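Local coordinates for carbohydrate-binding protein (Flavonifractor plautii, PDB 6N1B), which removes the acetyl group from N-acetylgalactosamine, a step in converting the blood group A antigen toward the O type, and binds calcium and blood-group glycans, at residues A[238-243]-A[253-258]; A[232-237]-A[265-270]. One frame throughout, in Å; residues are numbered along the deposited sequence.

Overall arrangement
Both contacts lie in a beta-propeller-like fold of four-stranded antiparallel sheets, on the same side of the chain's centre, with their own centres about 15 Å apart. Contact 1 pairs strand 237-243 with 253-254, the outermost strand of its sheet, and follows the chain as it leaves that sheet. Contact 2 joins the loop just before strand 237-243 to the start of strand 269-278, the first strand of the next sheet, so contact 1 is nested within the loop that contact 2 closes. The two touch where P270 meets V238 and F258, linking the pairing within one sheet to the seam beside the glycan pocket.

Contact 1. Residues A[238-243]-A[253-258]; sequences VEMRYS and VRVNGF
V238 meets two residues of 253-258 with its two methyls. CG2 sits over one face of the F258 ring, a CH-pi contact 4.0 Å from the centroid and shifted toward the rim at CE2, while CG1 lies 3.8 Å from CG2 of V255. With CG1 anti to the backbone N (chi1 166°), the branched valine serves both neighbours at once. M240 CG runs alongside V253 CG1 at 3.7 Å, and its SD reaches V255 CG1 at 4.0 Å; a flexible thioether chain suits this uneven apolar surface. Beneath these side chains the edge of a four-stranded antiparallel propeller blade is completed: M240 and V253 exchange two backbone hydrogen bonds, M240 N to V253 O (2.8 Å) and V253 N to M240 O (2.9 Å). Beyond R254 the regular pairing gives out. V255 N still donates to V238 O at 3.2 Å, from 30° outside the carbonyl plane, and a water donates to both V238 O and V255 O, bridging strand 237-243 to the departing chain. Farther out, W312 packs edge-to-face with F258, P270 of strand 269-278 touches both V238 and F258, and W221 lies against M240 and V255. E239 diverges from R254, and its OE1 is hydrogen-bonded to N224.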
loop_
_atom_site.group_PDB
_atom_site.type_symbol
_atom_site.label_atom_id
_atom_site.label_comp_id
_atom_site.label_asym_id
_atom_site.label_seq_id
_atom_site.Cartn_x
_atom_site.Cartn_y
_atom_site.Cartn_z
ATOM N N VAL A 238 13.544 1.869 8.025
ATOM C CA VAL A 238 13.003 0.694 7.338
ATOM C C VAL A 238 13.893 -0.531 7.538
ATOM O O VAL A 238 15.145 -0.468 7.526
ATOM C CB VAL A 238 12.795 1.032 5.843
ATOM C CG1 VAL A 238 12.552 -0.174 4.981
ATOM C CG2 VAL A 238 11.644 2.016 5.643
ATOM N N GLU A 239 13.226 -1.640 7.756
ATOM C CA GLU A 239 13.862 -2.959 7.876
ATOM C C GLU A 239 13.326 -3.846 6.808
ATOM O O GLU A 239 12.114 -3.804 6.449
ATOM C CB GLU A 239 13.583 -3.604 9.216
ATOM C CG GLU A 239 14.252 -2.858 10.399
ATOM C CD GLU A 239 13.906 -3.433 11.767
ATOM O OE1 GLU A 239 12.701 -3.546 12.111
ATOM O OE2 GLU A 239 14.877 -3.780 12.458
ATOM N N MET A 240 14.159 -4.770 6.295
ATOM C CA MET A 240 13.737 -5.844 5.398
ATOM C C MET A 240 13.866 -7.182 6.078
ATOM O O MET A 240 14.667 -7.373 6.988
ATOM C CB MET A 240 14.581 -5.762 4.076
ATOM C CG MET A 240 15.996 -6.269 4.294
ATOM S SD MET A 240 17.139 -5.863 2.940
ATOM C CE MET A 240 16.314 -6.646 1.618
ATOM N N ARG A 241 13.031 -8.124 5.618
ATOM C CA ARG A 241 13.051 -9.503 6.015
ATOM C C ARG A 241 12.937 -10.392 4.773
ATOM O O ARG A 241 12.350 -9.981 3.758
ATOM C CB ARG A 241 11.890 -9.849 6.949
ATOM C CG ARG A 241 11.902 -9.099 8.249
ATOM C CD ARG A 241 10.572 -9.306 8.948
ATOM N NE ARG A 241 10.534 -8.881 10.390
ATOM C CZ ARG A 241 10.379 -7.702 10.818
ATOM N NH1 ARG A 241 10.177 -6.685 9.982
ATOM N NH2 ARG A 241 10.356 -7.396 12.095
ATOM N N TYR A 242 13.482 -11.603 4.872
ATOM C CA TYR A 242 13.466 -12.574 3.830
ATOM C C TYR A 242 12.616 -13.778 4.213
ATOM O O TYR A 242 12.520 -14.184 5.378
ATOM C CB TYR A 242 14.883 -13.029 3.548
ATOM C CG TYR A 242 15.816 -11.951 2.964
ATOM C CD1 TYR A 242 15.836 -11.613 1.642
ATOM C CD2 TYR A 242 16.719 -11.287 3.799
ATOM C CE1 TYR A 242 16.702 -10.730 1.092
ATOM C CE2 TYR A 242 17.622 -10.344 3.276
ATOM C CZ TYR A 242 17.596 -10.066 1.902
ATOM O OH TYR A 242 18.512 -9.192 1.335
ATOM N N SER A 243 12.057 -14.439 3.189
ATOM C CA SER A 243 11.239 -15.626 3.403
ATOM C C SER A 243 11.324 -16.548 2.153
ATOM O O SER A 243 11.184 -16.036 1.035
ATOM C CB SER A 243 9.776 -15.299 3.634
ATOM O OG SER A 243 8.984 -16.482 3.681
ATOM N N VAL A 253 16.766 -6.938 8.970
ATOM C CA VAL A 253 17.906 -6.144 8.862
ATOM C C VAL A 253 17.660 -4.774 8.248
ATOM O O VAL A 253 16.740 -4.614 7.453
ATOM C CB VAL A 253 18.920 -6.817 8.212
ATOM C CG1 VAL A 253 18.634 -6.996 6.816
ATOM C CG2 VAL A 253 20.256 -6.125 8.202
ATOM N N ARG A 254 18.351 -3.806 8.751
ATOM C CA ARG A 254 18.113 -2.458 8.322
ATOM C C ARG A 254 18.592 -2.309 6.906
ATOM O O ARG A 254 19.673 -2.679 6.522
ATOM C CB ARG A 254 19.038 -1.417 9.104
ATOM C CG ARG A 254 18.601 -1.077 10.381
ATOM C CD ARG A 254 19.053 0.344 10.787
ATOM N NE ARG A 254 20.500 0.557 10.718
ATOM C CZ ARG A 254 21.352 0.266 11.707
ATOM N NH1 ARG A 254 21.001 -0.234 12.786
ATOM N NH2 ARG A 254 22.642 0.591 11.577
ATOM N N VAL A 255 17.778 -1.611 6.068
ATOM C CA VAL A 255 18.218 -1.157 4.728
ATOM C C VAL A 255 19.121 0.045 4.935
ATOM O O VAL A 255 19.091 0.693 6.009
ATOM C CB VAL A 255 17.080 -0.812 3.813
ATOM C CG1 VAL A 255 16.145 -2.017 3.568
ATOM C CG2 VAL A 255 16.261 0.406 4.271
ATOM N N ASN A 256 19.887 0.338 3.916
ATOM C CA ASN A 256 20.817 1.471 3.918
ATOM C C ASN A 256 20.444 2.495 2.882
ATOM O O ASN A 256 19.978 2.106 1.786
ATOM C CB ASN A 256 22.264 1.008 3.622
ATOM C CG ASN A 256 22.716 -0.012 4.640
ATOM O OD1 ASN A 256 23.188 -1.172 4.246
ATOM N ND2 ASN A 256 22.618 0.299 5.902
ATOM N N GLY A 257 20.602 3.765 3.181
ATOM C CA GLY A 257 20.446 4.788 2.160
ATOM C C GLY A 257 18.995 4.971 1.713
ATOM O O GLY A 257 18.861 5.547 0.595
ATOM N N PHE A 258 18.002 4.560 2.458
ATOM C CA PHE A 258 16.625 4.527 1.949
ATOM C C PHE A 258 16.181 5.836 1.423
ATOM O O PHE A 258 15.627 5.894 0.267
ATOM C CB PHE A 258 15.720 3.979 3.055
ATOM C CG PHE A 258 14.316 3.695 2.596
ATOM C CD1 PHE A 258 14.079 2.702 1.673
ATOM C CD2 PHE A 258 13.246 4.473 3.046
ATOM C CE1 PHE A 258 12.797 2.400 1.233
ATOM C CE2 PHE A 258 11.959 4.175 2.599
ATOM C CZ PHE A 258 11.728 3.167 1.734
HETATM O O HOH W 1 17.087 1.484 7.846
#

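Contact 2. Residues A[232-237]-A[265-270]; sequences NGQANF and GQQLAP
At the seam between two consecutive sheets of the propeller, N236 and Q234, in the loop leading into strand 237-243, meet A269 and P270 at the start of strand 269-278. The single hydrogen bond across the contact runs from N236 ND2 to P270 O, 2.9 Å long. The donor stands nearly in line with the carbonyl (C=O...N angle 170°), and the oxygen lies close to the amide plane of the asparagine. A short amide is well suited here: CG lies beside the backbone N (chi1 -63°), which directs ND2 onto the carbonyl while CB rests 4.0 Å from P270 CG. P270 O also takes a weak bond from N223 ND2, so two asparagines of the preceding sheet and its loop converge on one carbonyl. The proline ring supplies apolar surface that extends to the backbone of F237.

Q234 works differently. Its chain bends at chi2 (-60°) and carries the amide across A269, whose CB is 3.4 Å from OE1 and 3.5 Å from NE2; the methyl thus sits above the flat group, where alanine is small enough to allow so close an approach. NE2 of Q234 is held by the carbonyls of F291 and G293, which fixes how the amide is turned. Behind this, the loop is tightly folded: G233 has a positive phi that glycine readily adopts, and G233 O accepts a bond from N236 N at 3.0 Å. On the other segment, Q267 NE2 donates to L268 O, 2.9 Å away, and to L259 O.

W271, the residue after P270, lines the glycan pocket, and H272 binds a calcium ion; the contact therefore joins neighbouring blades beside the pocket, as is characteristic of beta-propellers, whose binding sites lie where loops and inner strands of successive blades converge.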
loop_
_atom_site.group_PDB
_atom_site.type_symbol
_atom_site.label_atom_id
_atom_site.label_comp_id
_atom_site.label_asym_id
_atom_site.label_seq_id
_atom_site.Cartn_x
_atom_site.Cartn_y
_atom_site.Cartn_z
ATOM N N ASN A 232 6.865 9.288 16.112
ATOM C CA ASN A 232 8.258 8.833 16.192
ATOM C C ASN A 232 9.141 9.651 15.295
ATOM O O ASN A 232 10.361 9.879 15.624
ATOM C CB ASN A 232 8.343 7.330 15.926
ATOM C CG ASN A 232 9.626 6.696 16.386
ATOM O OD1 ASN A 232 10.393 6.047 15.515
ATOM N ND2 ASN A 232 9.848 6.734 17.662
ATOM N N GLY A 233 8.646 10.038 14.135
ATOM C CA GLY A 233 9.356 10.979 13.295
ATOM C C GLY A 233 10.656 10.558 12.721
ATOM O O GLY A 233 10.787 9.489 12.096
ATOM N N GLN A 234 11.704 11.411 12.901
ATOM C CA GLN A 234 13.032 11.224 12.312
ATOM C C GLN A 234 13.766 10.008 12.925
ATOM O O GLN A 234 14.796 9.655 12.412
ATOM C CB GLN A 234 13.835 12.523 12.439
ATOM C CG GLN A 234 13.336 13.651 11.558
ATOM C CD GLN A 234 13.354 13.322 10.083
ATOM O OE1 GLN A 234 14.305 12.733 9.566
ATOM N NE2 GLN A 234 12.218 13.746 9.399
ATOM N N ALA A 235 13.215 9.367 13.978
ATOM C CA ALA A 235 13.735 8.128 14.506
ATOM C C ALA A 235 13.303 6.895 13.730
ATOM O O ALA A 235 13.773 5.779 14.000
ATOM C CB ALA A 235 13.399 7.948 15.968
ATOM N N ASN A 236 12.382 7.071 12.759
ATOM C CA ASN A 236 11.886 5.961 11.960
ATOM C C ASN A 236 13.008 5.393 11.071
ATOM O O ASN A 236 13.839 6.120 10.565
ATOM C CB ASN A 236 10.743 6.379 11.047
ATOM C CG ASN A 236 9.518 6.849 11.811
ATOM O OD1 ASN A 236 9.359 6.593 12.989
ATOM N ND2 ASN A 236 8.531 7.373 11.034
ATOM N N PHE A 237 12.914 4.070 10.799
ATOM C CA PHE A 237 13.865 3.426 9.847
ATOM C C PHE A 237 13.195 2.164 9.283
ATOM O O PHE A 237 12.457 1.471 9.969
ATOM C CB PHE A 237 15.227 3.112 10.518
ATOM C CG PHE A 237 15.147 2.136 11.653
ATOM C CD1 PHE A 237 14.822 2.532 12.865
ATOM C CD2 PHE A 237 15.426 0.819 11.404
ATOM C CE1 PHE A 237 14.742 1.684 13.891
ATOM C CE2 PHE A 237 15.385 -0.108 12.456
ATOM C CZ PHE A 237 15.068 0.339 13.714
ATOM N N GLY A 265 18.182 20.486 1.616
ATOM C CA GLY A 265 19.260 19.783 2.235
ATOM C C GLY A 265 18.955 19.107 3.520
ATOM O O GLY A 265 19.887 18.875 4.304
ATOM N N GLN A 266 17.669 18.806 3.809
ATOM C CA GLN A 266 17.177 18.290 5.092
ATOM C C GLN A 266 16.880 16.794 4.876
ATOM O O GLN A 266 16.306 16.392 3.864
ATOM C CB GLN A 266 15.888 18.954 5.588
ATOM C CG GLN A 266 15.727 20.459 5.730
ATOM C CD GLN A 266 16.915 20.803 6.403
ATOM O OE1 GLN A 266 17.128 20.208 7.611
ATOM N NE2 GLN A 266 17.527 21.958 6.067
ATOM N N GLN A 267 17.247 15.950 5.879
ATOM C CA GLN A 267 17.020 14.510 5.744
ATOM C C GLN A 267 15.551 14.169 5.794
ATOM O O GLN A 267 14.812 14.684 6.590
ATOM C CB GLN A 267 17.787 13.870 6.912
ATOM C CG GLN A 267 17.657 12.309 6.908
ATOM C CD GLN A 267 18.278 11.618 5.756
ATOM O OE1 GLN A 267 19.461 11.911 5.397
ATOM N NE2 GLN A 267 17.531 10.661 5.132
ATOM N N LEU A 268 15.188 13.226 4.938
ATOM C CA LEU A 268 13.815 12.687 4.926
ATOM C C LEU A 268 13.742 11.407 5.703
ATOM O O LEU A 268 14.677 10.586 5.698
ATOM C CB LEU A 268 13.388 12.473 3.433
ATOM C CG LEU A 268 13.241 13.787 2.635
ATOM C CD1 LEU A 268 13.399 13.484 1.190
ATOM C CD2 LEU A 268 11.903 14.349 2.965
ATOM N N ALA A 269 12.600 11.163 6.329
ATOM C CA ALA A 269 12.338 9.970 7.102
ATOM C C ALA A 269 11.123 9.239 6.553
ATOM O O ALA A 269 10.188 9.869 6.034
ATOM C CB ALA A 269 12.062 10.328 8.565
ATOM N N PRO A 270 11.112 7.912 6.671
ATOM C CA PRO A 270 10.036 7.134 6.102
ATOM C C PRO A 270 8.791 7.176 6.989
ATOM O O PRO A 270 8.839 7.144 8.200
ATOM C CB PRO A 270 10.582 5.701 6.057
ATOM C CG PRO A 270 11.585 5.683 7.234
ATOM C CD PRO A 270 12.159 7.081 7.217
#